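Local coordinates for protein cyclodipeptide synthase, BtCDPS (Bacillus thermoamylovorans, PDB 6ZTU) that probably makes cyclodipeptides by aminoacyl transfer, joining two amino acids that are normally delivered on aminoacyl-tRNAs, at residues P14-R17 / N18-K21; K21-K24 / N25-H28; N118-I121 / Y122-Y126. All blocks are in the same frame, centred on the assembly; numbering follows the deposited sequence.

Contacts 1 and 2 are the two ends of one short helix, 17-25, and contact 3 is the beginning of another, 120-135. Along the chain contact 1 comes first, at the passage from strand 11-14 into the helix; contact 2 shares Lys21 with it and leads into strand 28-32, their centres being about 9 Å apart. Contact 3 follows strand 110-112, the outermost strand on the side of the mixed sheet remote from 11-14, and its centre lies about 24 Å from each of the others, with no touch between them. Together they mark where this α/β fold of the HUP clan turns between strands and helices.

Contact 1: P14-R17 / N18-K21; sequences PLSR and NCEK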
# COMPACT_ATOMS: atom_id res chain seq x y z
N PRO A 14 -13.76 -2.45 7.49
CA PRO A 14 -12.55 -2.95 8.16
C PRO A 14 -12.27 -4.40 7.79
O PRO A 14 -13.17 -5.18 7.51
CB PRO A 14 -12.90 -2.83 9.64
CG PRO A 14 -14.38 -3.12 9.65
CD PRO A 14 -14.90 -2.40 8.42
N LEU A 15 -10.98 -4.74 7.81
CA LEU A 15 -10.57 -6.12 7.53
C LEU A 15 -11.01 -7.06 8.65
O LEU A 15 -11.41 -8.20 8.38
CB LEU A 15 -9.05 -6.18 7.32
CG LEU A 15 -8.39 -7.56 7.26
CD1 LEU A 15 -8.84 -8.34 6.03
CD2 LEU A 15 -6.86 -7.45 7.34
N SER A 16 -10.97 -6.60 9.89
CA SER A 16 -11.36 -7.41 11.04
C SER A 16 -11.96 -6.49 12.09
O SER A 16 -11.94 -5.27 11.97
CB SER A 16 -10.16 -8.15 11.62
OG SER A 16 -9.29 -7.22 12.23
N ARG A 17 -12.48 -7.11 13.16
CA ARG A 17 -13.03 -6.30 14.25
C ARG A 17 -11.94 -5.52 14.98
O ARG A 17 -12.20 -4.43 15.49
CB ARG A 17 -13.80 -7.18 15.23
CG ARG A 17 -15.06 -7.78 14.63
CD ARG A 17 -16.09 -6.72 14.37
NE ARG A 17 -17.33 -7.33 13.88
CZ ARG A 17 -18.38 -6.65 13.45
NH1 ARG A 17 -18.36 -5.33 13.44
NH2 ARG A 17 -19.45 -7.31 13.01
N ASN A 18 -10.72 -6.06 15.02
CA ASN A 18 -9.62 -5.29 15.59
C ASN A 18 -9.30 -4.07 14.73
O ASN A 18 -9.04 -2.98 15.26
CB ASN A 18 -8.39 -6.18 15.75
CG ASN A 18 -7.30 -5.52 16.58
OD1 ASN A 18 -6.23 -5.18 16.08
ND2 ASN A 18 -7.58 -5.32 17.86
N CYS A 19 -9.32 -4.23 13.40
CA CYS A 19 -9.09 -3.09 12.53
C CYS A 19 -10.16 -2.03 12.75
O CYS A 19 -9.88 -0.82 12.71
CB CYS A 19 -9.06 -3.52 11.05
SG CYS A 19 -7.95 -4.87 10.66
N GLU A 20 -11.39 -2.47 12.99
CA GLU A 20 -12.48 -1.53 13.26
C GLU A 20 -12.22 -0.72 14.52
O GLU A 20 -12.48 0.48 14.56
CB GLU A 20 -13.80 -2.28 13.37
CG GLU A 20 -15.00 -1.39 13.60
CD GLU A 20 -16.28 -2.18 13.72
OE1 GLU A 20 -16.25 -3.31 14.28
OE2 GLU A 20 -17.32 -1.69 13.25
N LYS A 21 -11.72 -1.38 15.57
CA LYS A 21 -11.40 -0.68 16.81
C LYS A 21 -10.32 0.37 16.58
O LYS A 21 -10.43 1.51 17.03
CB LYS A 21 -10.95 -1.67 17.89
CG LYS A 21 -12.03 -2.63 18.36
CD LYS A 21 -11.45 -3.81 19.13
CE LYS A 21 -12.51 -4.48 19.99
NZ LYS A 21 -13.30 -3.48 20.77
O HOH W 1 -14.64 -3.91 16.43
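An N-cap opens helix 17-25 directly after strand 11-14, and Ser16 supplies it. Its OG accepts from Cys19 N at 3.2 Å, with an N-H...O angle of 164°; a chi1 of 69°, which sets OG between the backbone N and the carbonyl carbon, turns the hydroxyl back over the first turn. Ser16 O meanwhile takes Glu20 N at 3.0 Å, the first of the helical backbone bonds. In the same first turn, Arg17 and Glu20 run side by side in the same direction. Arg17 NH1 reaches Glu20 OE1 at 3.0 Å in a salt bridge that lies in the guanidinium plane and meets the syn side of the carboxylate, 23° out of its plane. Water 1 donates to that same OE1 and to Arg17 O, tying the acid to the backbone. On the strand side, Pro14 CG packs 3.9 Å from Glu20 CB, and Leu15 CB lies 3.8 Å from Cys19 SG; Leu15 itself leans on helix 205-211. Replacing Glu20 by an alanine removes the carboxylate, which would probably leave the Arg17 guanidinium without its anionic mate and the water with one acceptor fewer. The acidic side chain near the helix start is also likely to be favoured by the helix dipole.

Contact 2: K21-K24 / N25-H28; sequences KIYK and NKTH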
# COMPACT_ATOMS: atom_id res chain seq x y z
N LYS A 21 -11.72 -1.38 15.57
CA LYS A 21 -11.40 -0.68 16.81
C LYS A 21 -10.32 0.37 16.58
O LYS A 21 -10.43 1.51 17.03
CB LYS A 21 -10.95 -1.67 17.89
CG LYS A 21 -12.03 -2.63 18.36
CD LYS A 21 -11.45 -3.81 19.13
CE LYS A 21 -12.51 -4.48 19.99
NZ LYS A 21 -13.30 -3.48 20.77
N ILE A 22 -9.26 -0.01 15.85
CA ILE A 22 -8.18 0.93 15.58
C ILE A 22 -8.68 2.09 14.74
O ILE A 22 -8.32 3.25 14.96
CB ILE A 22 -7.00 0.20 14.91
CG1 ILE A 22 -6.42 -0.83 15.88
CG2 ILE A 22 -5.95 1.21 14.45
CD1 ILE A 22 -5.47 -1.82 15.22
N TYR A 23 -9.51 1.79 13.74
CA TYR A 23 -10.10 2.84 12.92
C TYR A 23 -10.93 3.80 13.76
O TYR A 23 -10.84 5.03 13.60
CB TYR A 23 -10.95 2.23 11.81
CG TYR A 23 -11.93 3.18 11.18
CD1 TYR A 23 -11.48 4.22 10.39
CD2 TYR A 23 -13.29 3.04 11.39
CE1 TYR A 23 -12.36 5.10 9.81
CE2 TYR A 23 -14.18 3.93 10.81
CZ TYR A 23 -13.72 4.95 10.02
OH TYR A 23 -14.59 5.84 9.44
N LYS A 24 -11.75 3.27 14.66
CA LYS A 24 -12.59 4.15 15.48
C LYS A 24 -11.76 4.98 16.44
O LYS A 24 -12.22 6.06 16.86
CB LYS A 24 -13.62 3.31 16.23
CG LYS A 24 -14.76 2.85 15.33
CD LYS A 24 -15.75 1.98 16.10
CE LYS A 24 -16.78 1.37 15.17
NZ LYS A 24 -17.53 2.42 14.42
N ASN A 25 -10.56 4.53 16.81
CA ASN A 25 -9.69 5.36 17.64
C ASN A 25 -9.15 6.57 16.88
O ASN A 25 -8.74 7.55 17.52
CB ASN A 25 -8.52 4.53 18.17
CG ASN A 25 -8.94 3.51 19.21
OD1 ASN A 25 -10.00 3.64 19.84
ND2 ASN A 25 -8.12 2.49 19.41
N LYS A 26 -9.11 6.52 15.54
CA LYS A 26 -8.74 7.66 14.70
C LYS A 26 -7.33 8.18 15.00
O LYS A 26 -7.03 9.34 14.70
CB LYS A 26 -9.77 8.79 14.81
CG LYS A 26 -11.17 8.42 14.31
CD LYS A 26 -11.20 8.21 12.79
CE LYS A 26 -12.50 7.57 12.34
NZ LYS A 26 -13.69 8.27 12.91
N THR A 27 -6.46 7.33 15.53
CA THR A 27 -5.10 7.75 15.89
C THR A 27 -4.28 8.08 14.64
O THR A 27 -3.63 9.14 14.57
CB THR A 27 -4.40 6.65 16.69
OG1 THR A 27 -5.14 6.37 17.89
CG2 THR A 27 -2.97 7.03 17.06
N HIS A 28 -4.29 7.20 13.65
CA HIS A 28 -3.42 7.40 12.50
C HIS A 28 -3.95 6.61 11.31
O HIS A 28 -4.42 5.48 11.48
CB HIS A 28 -1.98 6.96 12.83
CG HIS A 28 -1.03 7.13 11.69
ND1 HIS A 28 -0.78 6.14 10.77
CD2 HIS A 28 -0.27 8.19 11.33
CE1 HIS A 28 0.10 6.57 9.89
NE2 HIS A 28 0.43 7.82 10.20
O HOH W 2 -12.19 1.76 19.12
O HOH W 3 -6.14 4.80 13.72
O HOH W 4 -14.45 7.32 15.68
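Tyr23 and Lys26 meet where helix 17-25 ends and the chain turns toward strand 28-32. The backbone bonds come first. Asn25 N donates to Lys21 O at 3.0 Å, the last well-formed helical bond here, and Lys26 N then turns to Tyr23 O, also at 3.0 Å, a shorter loop in which the donor sits 62° above the carbonyl plane. The bond from Lys26 N to Ile22 O is weak. Lys26 is the first residue to leave helical backbone angles, with a phi of 59°, and this positive value lets the chain break away.

The aromatic contact is of the CH-pi kind. Lys26 CE lies over one face of the Tyr23 ring, 3.9 Å from its centroid and displaced toward the rim, coming closest to CE1 at 3.5 Å. A bend in the lysine chain at chi2 (-68°) carries CE over the ring, and a second at chi4 sets the direction of NZ. The ammonium adds an off-centre cation-pi term, NZ being 4.9 Å from the centroid. Trp51 of helix 42-55 also touches Tyr23.

Waters make up the third group. Water 2 links Lys21 O to Asn25 OD1, while ND2 of that amide bonds to Glu195. Water 3 joins Ile22 O to His28 N, spanning the turn, and water 4 connects Lys24 O with Lys26 NZ at 3.0 Å from the nitrogen. Three carbonyls of the last turn, Lys21 O, Ile22 O and Lys24 O, thus each also receive a water hydrogen, and the Lys26 ammonium near them is likely to be stabilised by the negative end of the helix dipole.

Contact 3: N118-I121 / Y122-Y126; sequences NNKI and YNEVY
Asn119 and Tyr122 cross at about a right angle, the amide plane standing 78° from the tyrosine ring. With CG anti to the backbone N (chi1 176°), the Asn119 amide swings toward the following turn, where OD1 receives Tyr122 N at 2.8 Å. The bond is nearly straight, 169° at the hydrogen, and the donor lies in the carbonyl plane. The other end of that amide, ND2, is held by Ile190 O, so that bonds at both OD1 and ND2 should hold the amide against turning over. This is the N-cap of helix 120-135, and Asn119 O begins the regular pattern by accepting from Asn123 N at 3.1 Å. Asn123 ND2 bonds back to Lys117 O, while Tyr122 OH reaches Ala179 O on helix 167-191. One turn of helix joins Lys120 to Glu124, whose side chains approach aslant. The lysine chain, bent at its end, brings NZ to 3.2 Å from both Glu124 OE1 and OE2; the two bonds are weak, and NZ sits evenly between the two carboxylate oxygens in a salt bridge. Toward helix 167-191, Ile121 CG2 lies 4.3 Å from Val125 CG2, with Ile121 resting on Ile190 and Val125 on Pro182 and Ser186.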
# COMPACT_ATOMS: atom_id res chain seq x y z
N ASN A 118 17.07 1.78 7.34
CA ASN A 118 17.76 1.92 8.62
C ASN A 118 16.80 1.84 9.80
O ASN A 118 17.17 2.23 10.91
CB ASN A 118 18.53 3.24 8.64
CG ASN A 118 19.65 3.25 7.64
OD1 ASN A 118 20.72 2.69 7.89
ND2 ASN A 118 19.41 3.84 6.48
N ASN A 119 15.60 1.32 9.59
CA ASN A 119 14.57 1.19 10.61
C ASN A 119 14.52 -0.28 11.00
O ASN A 119 14.37 -1.14 10.14
CB ASN A 119 13.23 1.70 10.06
CG ASN A 119 12.06 1.51 11.02
OD1 ASN A 119 11.56 0.40 11.21
ND2 ASN A 119 11.58 2.62 11.58
N LYS A 120 14.71 -0.56 12.30
CA LYS A 120 14.81 -1.95 12.75
C LYS A 120 13.48 -2.68 12.58
O LYS A 120 13.47 -3.88 12.29
CB LYS A 120 15.26 -2.01 14.21
CG LYS A 120 15.48 -3.43 14.72
CD LYS A 120 16.35 -3.45 15.97
CE LYS A 120 16.67 -4.87 16.43
NZ LYS A 120 15.56 -5.46 17.21
N ILE A 121 12.36 -1.99 12.79
CA ILE A 121 11.08 -2.68 12.66
C ILE A 121 10.85 -3.08 11.21
O ILE A 121 10.48 -4.23 10.92
CB ILE A 121 9.92 -1.83 13.18
CG1 ILE A 121 10.22 -1.24 14.57
CG2 ILE A 121 8.63 -2.66 13.21
CD1 ILE A 121 10.42 -2.26 15.65
N TYR A 122 11.06 -2.15 10.28
CA TYR A 122 10.86 -2.48 8.87
C TYR A 122 11.73 -3.66 8.46
O TYR A 122 11.27 -4.59 7.78
CB TYR A 122 11.15 -1.26 7.97
CG TYR A 122 11.04 -1.65 6.52
CD1 TYR A 122 9.81 -1.59 5.86
CD2 TYR A 122 12.14 -2.16 5.82
CE1 TYR A 122 9.69 -1.98 4.53
CE2 TYR A 122 12.02 -2.57 4.50
CZ TYR A 122 10.80 -2.49 3.86
OH TYR A 122 10.69 -2.88 2.54
N ASN A 123 13.01 -3.62 8.85
CA ASN A 123 13.93 -4.65 8.39
C ASN A 123 13.59 -6.01 8.98
O ASN A 123 13.65 -7.02 8.28
CB ASN A 123 15.37 -4.27 8.75
CG ASN A 123 15.96 -3.28 7.77
OD1 ASN A 123 15.61 -3.28 6.58
ND2 ASN A 123 16.85 -2.42 8.24
N GLU A 124 13.21 -6.05 10.25
CA GLU A 124 12.92 -7.34 10.87
C GLU A 124 11.63 -7.94 10.33
O GLU A 124 11.55 -9.14 10.09
CB GLU A 124 12.90 -7.19 12.38
CG GLU A 124 14.31 -6.89 12.87
CD GLU A 124 14.49 -7.05 14.36
OE1 GLU A 124 13.55 -6.72 15.12
OE2 GLU A 124 15.58 -7.50 14.77
N VAL A 125 10.61 -7.11 10.11
CA VAL A 125 9.40 -7.62 9.47
C VAL A 125 9.69 -8.09 8.05
O VAL A 125 9.23 -9.15 7.61
CB VAL A 125 8.29 -6.56 9.51
CG1 VAL A 125 7.07 -7.04 8.72
CG2 VAL A 125 7.91 -6.28 10.96
N TYR A 126 10.46 -7.29 7.29
CA TYR A 126 10.86 -7.67 5.94
C TYR A 126 11.58 -9.01 5.93
O TYR A 126 11.31 -9.87 5.09
CB TYR A 126 11.75 -6.57 5.35
CG TYR A 126 12.10 -6.68 3.88
CD1 TYR A 126 11.15 -6.99 2.93
CD2 TYR A 126 13.38 -6.39 3.44
CE1 TYR A 126 11.46 -7.07 1.59
CE2 TYR A 126 13.71 -6.45 2.11
CZ TYR A 126 12.75 -6.80 1.19
OH TYR A 126 13.08 -6.86 -0.15